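Local structure of glycosyl transferases group 1 family protein (Francisella tularensis subsp. tularensis, 5I45) at residues Gln19-Lys24 / Pro106-Ala111; Gly28-Gly33 / Ala111-Val116; Gln9-Ala14 / Ala128-Ala133. The protein probably transfers sugar residues as a group 1 (GT4-type) glycosyltransferase, of which this chain is the C-terminal domain of the two-domain GT-B fold. All blocks are in the same frame, centred on the assembly; numbering follows the deposited sequence. Where two conformers were deposited one is given.

Contacts 1 and 2 adjoin, with centres about 9 Å apart and Ala-111 in common: the two helices that meet in contact 1 each lead, next along the chain, into one of the two strands paired in contact 2. Trp-21 NE1, 2.9 Å from Gly-28 O, ties the first helix to the chain entering its strand. Contact 3 lies about 12 Å from contact 1 and 14 Å from contact 2, centre to centre. Arg-110 NH1, 3.2 Å from Val-10 O, links it to contact 1, while Val-115 CB packs 3.8 Å from Ala-131 CB on the helix that follows the strand of contact 2. No substrate is bound; Glu-130, of the E-X7-E motif, probably belongs to the donor site.

Contact 1: Gln19-Lys24 / Pro106-Ala111; sequences QQWQDK and PSWYRA
Helices 19-23 and 106-111 meet at Trp-21 and Ala-111, whose CA atoms are 4.5 Å apart; their axes approach to 8.5 Å, with 123° between the chain directions. Both belong to the Rossmann-like C-terminal domain of a GT-B protein, and Trp-21 and Trp-108 both reach Val-64 of its parallel sheet. Lys-24 carries much of the contact. Its chain bends at chi2 (-60°) and then runs extended, which lays it across one face of the Trp-108 indole. CE sits over the six-membered ring, 3.8 Å from the centroid, as a CH-pi contact. NZ stands 4.0 Å from the centroid of the five-membered ring and only 8° off its normal, a cation-pi geometry. The same ammonium donates to Ser-107 OG at 2.8 Å, and that hydroxyl is also bonded to Glu-104 O within the turn before it, so the hydroxyl has two partners. The two indoles meet at CZ3 of each, 4.1 Å apart, Trp-108 presenting its edge and Trp-21 inclined to it. Trp-21 directs its CE3 edge, near the ring plane, at Ala-111 O, 3.5 Å away. Beside it, Gln-20 CB rests 3.7 Å from Arg-110 O.

Contact 2: Gly28-Gly33 / Ala111-Val116; sequences GKYGIG and ALDIVV
Gly-33 is bonded through both its backbone N and its backbone O: Gly-33 N gives its hydrogen to Ile-114 O at 3.0 Å, and Gly-33 O accepts from Val-116 N at 2.9 Å with an N-H...O angle of 169°. This is the alternating ladder of two parallel strands, 30-33 and 114-116, whose directions differ by 18°. At the entry to the ladder Gly-31 O takes two donors: the regular rung from Ile-114 N is weak, and Asp-113 N, at 2.9 Å, makes the shorter bond. A water continues the connection there: it accepts from Gly-31 N and donates to Ala-111 O and Asp-113 OD1, the last at 2.7 Å. The other carboxylate oxygen, OD2, forms a salt bridge with Arg-181, while OD1 also lies at the edge of the Tyr-30 ring. Leu-112 covers the two glycines. With CG anti to its carbonyl carbon (chi1 -64°), its branches pass over the backbone, CD2 3.6 Å from Gly-31 C and CD1 3.9 Å from Gly-33 CA; the absence of side chains on both glycines makes this close approach possible. On the other face Ile-32, Ile-114 and Val-116 point the same way, Ile-32 CG2 lying 4.2 Å from Val-116 CG2. Strands 30-35 and 114-117 are the two central ones of the six-stranded Rossmann-like sheet, flanked by 61-66 and 137-140. Phe-47 and Leu-55 of helix 44-57 and Leu-171 of helix 164-176 close over the Ile-32 face, whereas Leu-112 packs against Trp-21 of helix 17-23.

Contact 3: Gln9-Ala14 / Ala128-Ala133; sequences QVFYPA and ALEAMA
Phe-11 and Glu-130 stack flat on flat: the phenyl ring and the carboxylate planes are 5° apart, and Glu-130 CG sits over the ring centre, 3.5 Å from the centroid and 8° off the normal. The carboxylate carbon CD continues past the rim, 3.5 Å from Phe-11 CZ, since the glutamate chain is extended beyond CG (chi2 167°). On the opposite face of the ring lies Val-10 CG1, 3.7 Å above the plane and offset toward the rim; Val-6 and Pro-106 also touch the phenylalanine. Glu-130 is carried by helix 126-133 of the GT-B C-terminal domain and, by sequence, is the second glutamate of the E-X7-E motif found in GT4 enzymes. In relatives the equivalent glutamate contacts the nucleotide of the sugar donor, and Glu-130 may do the same. One turn along the helix, Ala-133 meets the backbone of the loop. Its CB packs 3.8 Å from Phe-11 O. Tyr-12 CA directs its hydrogen at Ala-133 O, 3.5 Å away, a CA-H...O contact, and Pro-13 CD approaches the same oxygen to 3.5 Å. One water donates to both Phe-11 O and Ala-133 O, at 2.8 Å each, bridging the loop to the helix.

Contact 1: Gln19-Lys24 / Pro106-Ala111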
loop_
_atom_site.group_PDB
_atom_site.type_symbol
_atom_site.label_atom_id
_atom_site.label_comp_id
_atom_site.label_asym_id
_atom_site.label_seq_id
_atom_site.Cartn_x
_atom_site.Cartn_y
_atom_site.Cartn_z
ATOM N N GLN A 19 -9.909 9.859 10.329
ATOM C CA GLN A 19 -9.329 10.391 11.565
ATOM C C GLN A 19 -7.965 9.731 11.834
ATOM O O GLN A 19 -7.044 10.394 12.258
ATOM C CB GLN A 19 -10.269 10.196 12.772
ATOM C CG GLN A 19 -9.742 10.862 14.041
ATOM C CD GLN A 19 -9.636 12.344 13.877
ATOM O OE1 GLN A 19 -10.642 13.014 13.681
ATOM N NE2 GLN A 19 -8.408 12.877 13.915
ATOM N N GLN A 20 -7.849 8.429 11.580
ATOM C CA GLN A 20 -6.561 7.737 11.763
ATOM C C GLN A 20 -5.497 8.354 10.848
ATOM O O GLN A 20 -4.369 8.562 11.277
ATOM C CB GLN A 20 -6.682 6.246 11.468
ATOM C CG GLN A 20 -7.657 5.457 12.318
ATOM C CD GLN A 20 -7.340 5.540 13.783
ATOM O OE1 GLN A 20 -8.134 6.074 14.594
ATOM N NE2 GLN A 20 -6.141 5.104 14.141
ATOM N N TRP A 21 -5.875 8.673 9.610
ATOM C CA TRP A 21 -4.952 9.351 8.705
ATOM C C TRP A 21 -4.596 10.738 9.246
ATOM O O TRP A 21 -3.415 11.108 9.273
ATOM C CB TRP A 21 -5.544 9.448 7.293
ATOM C CG TRP A 21 -4.668 10.237 6.400
ATOM C CD1 TRP A 21 -4.766 11.581 6.159
ATOM C CD2 TRP A 21 -3.477 9.795 5.722
ATOM N NE1 TRP A 21 -3.718 11.998 5.376
ATOM C CE2 TRP A 21 -2.923 10.924 5.077
ATOM C CE3 TRP A 21 -2.826 8.567 5.596
ATOM C CZ2 TRP A 21 -1.766 10.849 4.302
ATOM C CZ3 TRP A 21 -1.664 8.515 4.834
ATOM C CH2 TRP A 21 -1.157 9.636 4.212
ATOM N N GLN A 22 -5.594 11.519 9.675
ATOM C CA GLN A 22 -5.289 12.841 10.238
ATOM C C GLN A 22 -4.282 12.753 11.385
ATOM O O GLN A 22 -3.382 13.602 11.485
ATOM C CB GLN A 22 -6.574 13.552 10.699
ATOM C CG GLN A 22 -7.439 14.035 9.564
ATOM C CD GLN A 22 -6.719 15.038 8.703
ATOM O OE1 GLN A 22 -6.202 16.056 9.226
ATOM N NE2 GLN A 22 -6.665 14.798 7.407
ATOM N N ASP A 23 -4.393 11.726 12.215
ATOM C CA ASP A 23 -3.529 11.607 13.403
ATOM C C ASP A 23 -2.077 11.384 13.036
ATOM O O ASP A 23 -1.214 11.600 13.856
ATOM C CB ASP A 23 -3.984 10.452 14.301
ATOM C CG ASP A 23 -5.338 10.683 14.957
ATOM O OD1 ASP A 23 -5.874 11.799 14.949
ATOM O OD2 ASP A 23 -5.856 9.677 15.462
ATOM N N LYS A 24 -1.803 10.973 11.792
ATOM C CA LYS A 24 -0.397 10.800 11.338
ATOM C C LYS A 24 0.321 12.118 11.057
ATOM O O LYS A 24 1.541 12.150 10.918
ATOM C CB LYS A 24 -0.339 9.892 10.108
ATOM C CG LYS A 24 -0.844 8.462 10.363
ATOM C CD LYS A 24 -0.038 7.752 11.436
ATOM C CE LYS A 24 -0.350 6.268 11.498
ATOM N NZ LYS A 24 0.384 5.620 12.608
ATOM N N PRO A 106 0.675 -1.883 12.327
ATOM C CA PRO A 106 -0.801 -2.075 12.285
ATOM C C PRO A 106 -1.579 -0.745 12.222
ATOM O O PRO A 106 -2.588 -0.628 11.496
ATOM C CB PRO A 106 -1.091 -2.852 13.578
ATOM C CG PRO A 106 0.183 -3.603 13.847
ATOM C CD PRO A 106 1.305 -2.728 13.375
ATOM N N SER A 107 -1.081 0.284 12.914
ATOM C CA SER A 107 -1.762 1.570 12.886
ATOM C C SER A 107 -1.691 2.202 11.503
ATOM O O SER A 107 -2.580 2.973 11.139
ATOM C CB SER A 107 -1.191 2.565 13.928
ATOM O OG SER A 107 0.087 3.016 13.588
ATOM N N TRP A 108 -0.613 1.945 10.771
ATOM C CA TRP A 108 -0.517 2.484 9.415
ATOM C C TRP A 108 -1.545 1.858 8.507
ATOM O O TRP A 108 -2.193 2.548 7.747
ATOM C CB TRP A 108 0.891 2.337 8.810
ATOM C CG TRP A 108 1.764 3.478 9.140
ATOM C CD1 TRP A 108 2.790 3.506 10.023
ATOM C CD2 TRP A 108 1.638 4.801 8.630
ATOM N NE1 TRP A 108 3.351 4.749 10.060
ATOM C CE2 TRP A 108 2.655 5.572 9.220
ATOM C CE3 TRP A 108 0.778 5.404 7.713
ATOM C CZ2 TRP A 108 2.827 6.930 8.933
ATOM C CZ3 TRP A 108 0.962 6.756 7.429
ATOM C CH2 TRP A 108 1.964 7.480 8.023
ATOM N N TYR A 109 -1.737 0.548 8.593
ATOM C CA TYR A 109 -2.769 -0.069 7.768
ATOM C C TYR A 109 -4.121 0.577 8.048
ATOM O O TYR A 109 -4.901 0.823 7.121
ATOM C CB TYR A 109 -2.861 -1.570 7.984
ATOM C CG TYR A 109 -1.730 -2.354 7.381
ATOM C CD1 TYR A 109 -1.647 -2.527 6.013
ATOM C CD2 TYR A 109 -0.753 -2.932 8.169
ATOM C CE1 TYR A 109 -0.653 -3.286 5.451
ATOM C CE2 TYR A 109 0.264 -3.674 7.598
ATOM C CZ TYR A 109 0.290 -3.843 6.243
ATOM O OH TYR A 109 1.293 -4.590 5.659
ATOM N N ARG A 110 -4.367 0.886 9.318
ATOM C CA ARG A 110 -5.639 1.514 9.715
ATOM C C ARG A 110 -5.845 2.922 9.177
ATOM O O ARG A 110 -6.966 3.418 9.145
ATOM C CB ARG A 110 -5.772 1.512 11.243
ATOM C CG ARG A 110 -6.183 0.170 11.776
ATOM C CD ARG A 110 -6.541 0.203 13.251
ATOM N NE ARG A 110 -5.380 0.129 14.135
ATOM C CZ ARG A 110 -4.747 -0.999 14.460
ATOM N NH1 ARG A 110 -5.126 -2.182 13.936
ATOM N NH2 ARG A 110 -3.712 -0.942 15.304
ATOM N N ALA A 111 -4.763 3.572 8.767
ATOM C CA ALA A 111 -4.816 4.923 8.233
ATOM C C ALA A 111 -4.913 4.962 6.708
ATOM O O ALA A 111 -5.166 6.033 6.156
ATOM C CB ALA A 111 -3.600 5.716 8.685
HETATM O O HOH W 1 -4.018 4.395 12.926
#

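Contact 2: Gly28-Gly33 / Ala111-Val116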
loop_
_atom_site.group_PDB
_atom_site.type_symbol
_atom_site.label_atom_id
_atom_site.label_comp_id
_atom_site.label_asym_id
_atom_site.label_seq_id
_atom_site.Cartn_x
_atom_site.Cartn_y
_atom_site.Cartn_z
ATOM N N GLY A 28 -2.403 15.758 3.055
ATOM C CA GLY A 28 -3.437 15.076 2.315
ATOM C C GLY A 28 -4.543 14.555 3.185
ATOM O O GLY A 28 -4.495 14.624 4.416
ATOM N N LYS A 29 -5.544 13.980 2.535
ATOM C CA LYS A 29 -6.714 13.466 3.234
ATOM C C LYS A 29 -6.872 11.945 3.183
ATOM O O LYS A 29 -7.535 11.359 4.025
ATOM C CB LYS A 29 -7.961 14.136 2.666
ATOM C CG LYS A 29 -8.031 15.619 3.009
ATOM C CD LYS A 29 -9.241 16.290 2.384
ATOM C CE LYS A 29 -9.213 17.791 2.600
ATOM N NZ LYS A 29 -9.318 18.112 4.042
ATOM N N TYR A 30 -6.263 11.319 2.186
ATOM C CA TYR A 30 -6.397 9.863 1.931
ATOM C C TYR A 30 -5.035 9.339 1.578
ATOM O O TYR A 30 -4.271 10.006 0.866
ATOM C CB TYR A 30 -7.344 9.600 0.748
ATOM C CG TYR A 30 -8.694 10.226 0.902
ATOM C CD1 TYR A 30 -9.697 9.589 1.639
ATOM C CD2 TYR A 30 -8.965 11.467 0.353
ATOM C CE1 TYR A 30 -10.947 10.183 1.803
ATOM C CE2 TYR A 30 -10.206 12.078 0.522
ATOM C CZ TYR A 30 -11.181 11.436 1.254
ATOM O OH TYR A 30 -12.413 12.056 1.383
ATOM N N GLY A 31 -4.733 8.137 2.050
ATOM C CA GLY A 31 -3.440 7.542 1.850
ATOM C C GLY A 31 -3.355 6.235 1.110
ATOM O O GLY A 31 -4.251 5.381 1.179
ATOM N N ILE A 32 -2.235 6.076 0.447
ATOM C CA ILE A 32 -1.822 4.862 -0.257
ATOM C C ILE A 32 -0.491 4.454 0.326
ATOM O O ILE A 32 0.386 5.324 0.436
ATOM C CB ILE A 32 -1.623 5.113 -1.764
ATOM C CG1 ILE A 32 -2.864 5.683 -2.414
ATOM C CG2 ILE A 32 -1.117 3.867 -2.470
ATOM C CD1 ILE A 32 -2.497 6.580 -3.580
ATOM N N GLY A 33 -0.265 3.193 0.658
ATOM C CA GLY A 33 0.995 2.789 1.229
ATOM C C GLY A 33 1.616 1.564 0.596
ATOM O O GLY A 33 0.932 0.721 -0.017
ATOM N N ALA A 111 -4.763 3.572 8.767
ATOM C CA ALA A 111 -4.816 4.923 8.233
ATOM C C ALA A 111 -4.913 4.962 6.708
ATOM O O ALA A 111 -5.166 6.033 6.156
ATOM C CB ALA A 111 -3.600 5.716 8.685
ATOM N N LEU A 112 -4.715 3.814 6.040
ATOM C CA LEU A 112 -4.605 3.797 4.574
ATOM C C LEU A 112 -5.822 3.258 3.850
ATOM O O LEU A 112 -6.406 2.256 4.261
ATOM C CB LEU A 112 -3.400 2.917 4.179
ATOM C CG LEU A 112 -2.054 3.453 4.645
ATOM C CD1 LEU A 112 -0.994 2.372 4.519
ATOM C CD2 LEU A 112 -1.660 4.738 3.944
ATOM N N ASP A 113 -6.228 3.920 2.762
ATOM C CA ASP A 113 -7.293 3.414 1.917
ATOM C C ASP A 113 -6.846 2.317 0.968
ATOM O O ASP A 113 -7.617 1.440 0.662
ATOM C CB ASP A 113 -7.960 4.535 1.122
ATOM C CG ASP A 113 -9.022 5.236 1.916
ATOM O OD1 ASP A 113 -8.707 6.030 2.811
ATOM O OD2 ASP A 113 -10.213 4.930 1.674
ATOM N N ILE A 114 -5.607 2.431 0.479
ATOM C CA ILE A 114 -5.093 1.495 -0.538
ATOM C C ILE A 114 -3.720 1.063 -0.122
ATOM O O ILE A 114 -2.931 1.905 0.338
ATOM C CB ILE A 114 -5.038 2.175 -1.920
ATOM C CG1 ILE A 114 -6.415 2.698 -2.346
ATOM C CG2 ILE A 114 -4.400 1.251 -2.951
ATOM C CD1 ILE A 114 -6.418 3.584 -3.581
ATOM N N VAL A 115 -3.402 -0.205 -0.314
ATOM C CA VAL A 115 -2.060 -0.742 -0.100
ATOM C C VAL A 115 -1.606 -1.419 -1.374
ATOM O O VAL A 115 -2.372 -2.154 -2.004
ATOM C CB VAL A 115 -1.988 -1.703 1.105
ATOM C CG1 VAL A 115 -0.618 -2.373 1.195
ATOM C CG2 VAL A 115 -2.250 -0.936 2.375
ATOM N N VAL A 116 -0.354 -1.130 -1.763
ATOM C CA VAL A 116 0.263 -1.775 -2.911
ATOM C C VAL A 116 1.317 -2.755 -2.459
ATOM O O VAL A 116 2.149 -2.412 -1.656
ATOM C CB VAL A 116 0.873 -0.743 -3.881
ATOM C CG1 VAL A 116 1.491 -1.429 -5.074
ATOM C CG2 VAL A 116 -0.202 0.238 -4.345
HETATM O O HOH W 2 -6.529 7.079 4.050
#

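Contact 3: Gln9-Ala14 / Ala128-Ala133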
loop_
_atom_site.group_PDB
_atom_site.type_symbol
_atom_site.label_atom_id
_atom_site.label_comp_id
_atom_site.label_asym_id
_atom_site.label_seq_id
_atom_site.Cartn_x
_atom_site.Cartn_y
_atom_site.Cartn_z
ATOM N N GLN A 9 -6.646 -9.831 15.730
ATOM C CA GLN A 9 -6.634 -9.052 16.980
ATOM C C GLN A 9 -5.586 -7.932 16.867
ATOM O O GLN A 9 -5.606 -6.977 17.651
ATOM C CB GLN A 9 -6.283 -9.912 18.215
ATOM C CG GLN A 9 -7.186 -11.114 18.484
ATOM C CD GLN A 9 -6.894 -11.837 19.810
ATOM O OE1 GLN A 9 -5.804 -11.733 20.383
ATOM N NE2 GLN A 9 -7.872 -12.594 20.288
ATOM N N VAL A 10 -4.659 -8.059 15.913
ATOM C CA VAL A 10 -3.577 -7.068 15.714
ATOM C C VAL A 10 -3.891 -6.213 14.495
ATOM O O VAL A 10 -3.774 -4.992 14.534
ATOM C CB VAL A 10 -2.196 -7.753 15.559
ATOM C CG1 VAL A 10 -1.099 -6.753 15.187
ATOM C CG2 VAL A 10 -1.836 -8.473 16.852
ATOM N N PHE A 11 -4.296 -6.872 13.418
ATOM C CA PHE A 11 -4.619 -6.203 12.151
ATOM C C PHE A 11 -6.124 -6.195 12.014
ATOM O O PHE A 11 -6.759 -7.262 11.903
ATOM C CB PHE A 11 -3.951 -6.915 10.975
ATOM C CG PHE A 11 -2.458 -6.922 11.071
ATOM C CD1 PHE A 11 -1.712 -5.830 10.630
ATOM C CD2 PHE A 11 -1.802 -7.995 11.634
ATOM C CE1 PHE A 11 -0.333 -5.814 10.765
ATOM C CE2 PHE A 11 -0.414 -7.997 11.752
ATOM C CZ PHE A 11 0.318 -6.900 11.307
ATOM N N TYR A 12 -6.701 -5.003 12.027
ATOM C CA TYR A 12 -8.149 -4.807 11.994
ATOM C C TYR A 12 -8.423 -3.347 11.592
ATOM O O TYR A 12 -7.535 -2.508 11.731
ATOM C CB TYR A 12 -8.791 -5.133 13.369
ATOM C CG TYR A 12 -8.212 -4.334 14.528
ATOM C CD1 TYR A 12 -8.630 -3.033 14.778
ATOM C CD2 TYR A 12 -7.229 -4.872 15.342
ATOM C CE1 TYR A 12 -8.087 -2.294 15.817
ATOM C CE2 TYR A 12 -6.688 -4.146 16.388
ATOM C CZ TYR A 12 -7.123 -2.852 16.613
ATOM O OH TYR A 12 -6.594 -2.082 17.633
ATOM N N PRO A 13 -9.642 -3.037 11.123
ATOM C CA PRO A 13 -9.993 -1.684 10.697
ATOM C C PRO A 13 -10.185 -0.718 11.859
ATOM O O PRO A 13 -10.618 -1.121 12.917
ATOM C CB PRO A 13 -11.324 -1.868 9.970
ATOM C CG PRO A 13 -11.494 -3.336 9.774
ATOM C CD PRO A 13 -10.721 -3.996 10.849
ATOM N N ALA A 14 -9.838 0.551 11.655
ATOM C CA ALA A 14 -10.178 1.551 12.652
ATOM C C ALA A 14 -11.659 1.913 12.557
ATOM O O ALA A 14 -12.312 1.659 11.562
ATOM C CB ALA A 14 -9.365 2.782 12.422
ATOM N N ALA A 128 -0.314 -8.317 2.047
ATOM C CA ALA A 128 -1.647 -8.302 1.451
ATOM C C ALA A 128 -2.707 -8.735 2.469
ATOM O O ALA A 128 -3.728 -8.076 2.602
ATOM C CB ALA A 128 -1.745 -9.191 0.230
ATOM N N LEU A 129 -2.447 -9.821 3.192
ATOM C CA LEU A 129 -3.392 -10.276 4.209
ATOM C C LEU A 129 -3.585 -9.254 5.324
ATOM O O LEU A 129 -4.715 -9.037 5.782
ATOM C CB LEU A 129 -2.967 -11.608 4.793
ATOM C CG LEU A 129 -2.960 -12.768 3.821
ATOM C CD1 LEU A 129 -2.387 -13.984 4.509
ATOM C CD2 LEU A 129 -4.348 -13.051 3.291
ATOM N N GLU A 130 -2.503 -8.637 5.772
ATOM C CA GLU A 130 -2.573 -7.625 6.837
ATOM C C GLU A 130 -3.423 -6.439 6.355
ATOM O O GLU A 130 -4.241 -5.902 7.109
ATOM C CB GLU A 130 -1.164 -7.172 7.213
ATOM C CG GLU A 130 -0.339 -8.204 7.985
ATOM C CD GLU A 130 1.160 -7.871 8.068
ATOM O OE1 GLU A 130 1.604 -6.840 7.571
ATOM O OE2 GLU A 130 1.918 -8.690 8.635
ATOM N N ALA A 131 -3.199 -6.030 5.114
ATOM C CA ALA A 131 -3.934 -4.911 4.520
ATOM C C ALA A 131 -5.418 -5.258 4.389
ATOM O O ALA A 131 -6.282 -4.452 4.743
ATOM C CB ALA A 131 -3.356 -4.542 3.186
HETATM N N MSE A 132 -5.717 -6.451 3.889
HETATM C CA MSE A 132 -7.101 -6.879 3.738
HETATM C C MSE A 132 -7.808 -7.020 5.064
HETATM O O MSE A 132 -8.975 -6.659 5.185
HETATM C CB MSE A 132 -7.130 -8.194 2.942
HETATM C CG MSE A 132 -6.637 -7.949 1.508
HETATM SE SE MSE A 132 -6.051 -9.577 0.564
HETATM C CE MSE A 132 -7.836 -10.204 -0.073
ATOM N N ALA A 133 -7.111 -7.532 6.066
ATOM C CA ALA A 133 -7.684 -7.637 7.419
ATOM C C ALA A 133 -8.009 -6.255 7.989
ATOM O O ALA A 133 -8.882 -6.145 8.859
ATOM C CB ALA A 133 -6.738 -8.404 8.328
HETATM O O HOH W 3 -9.233 -8.001 10.948
#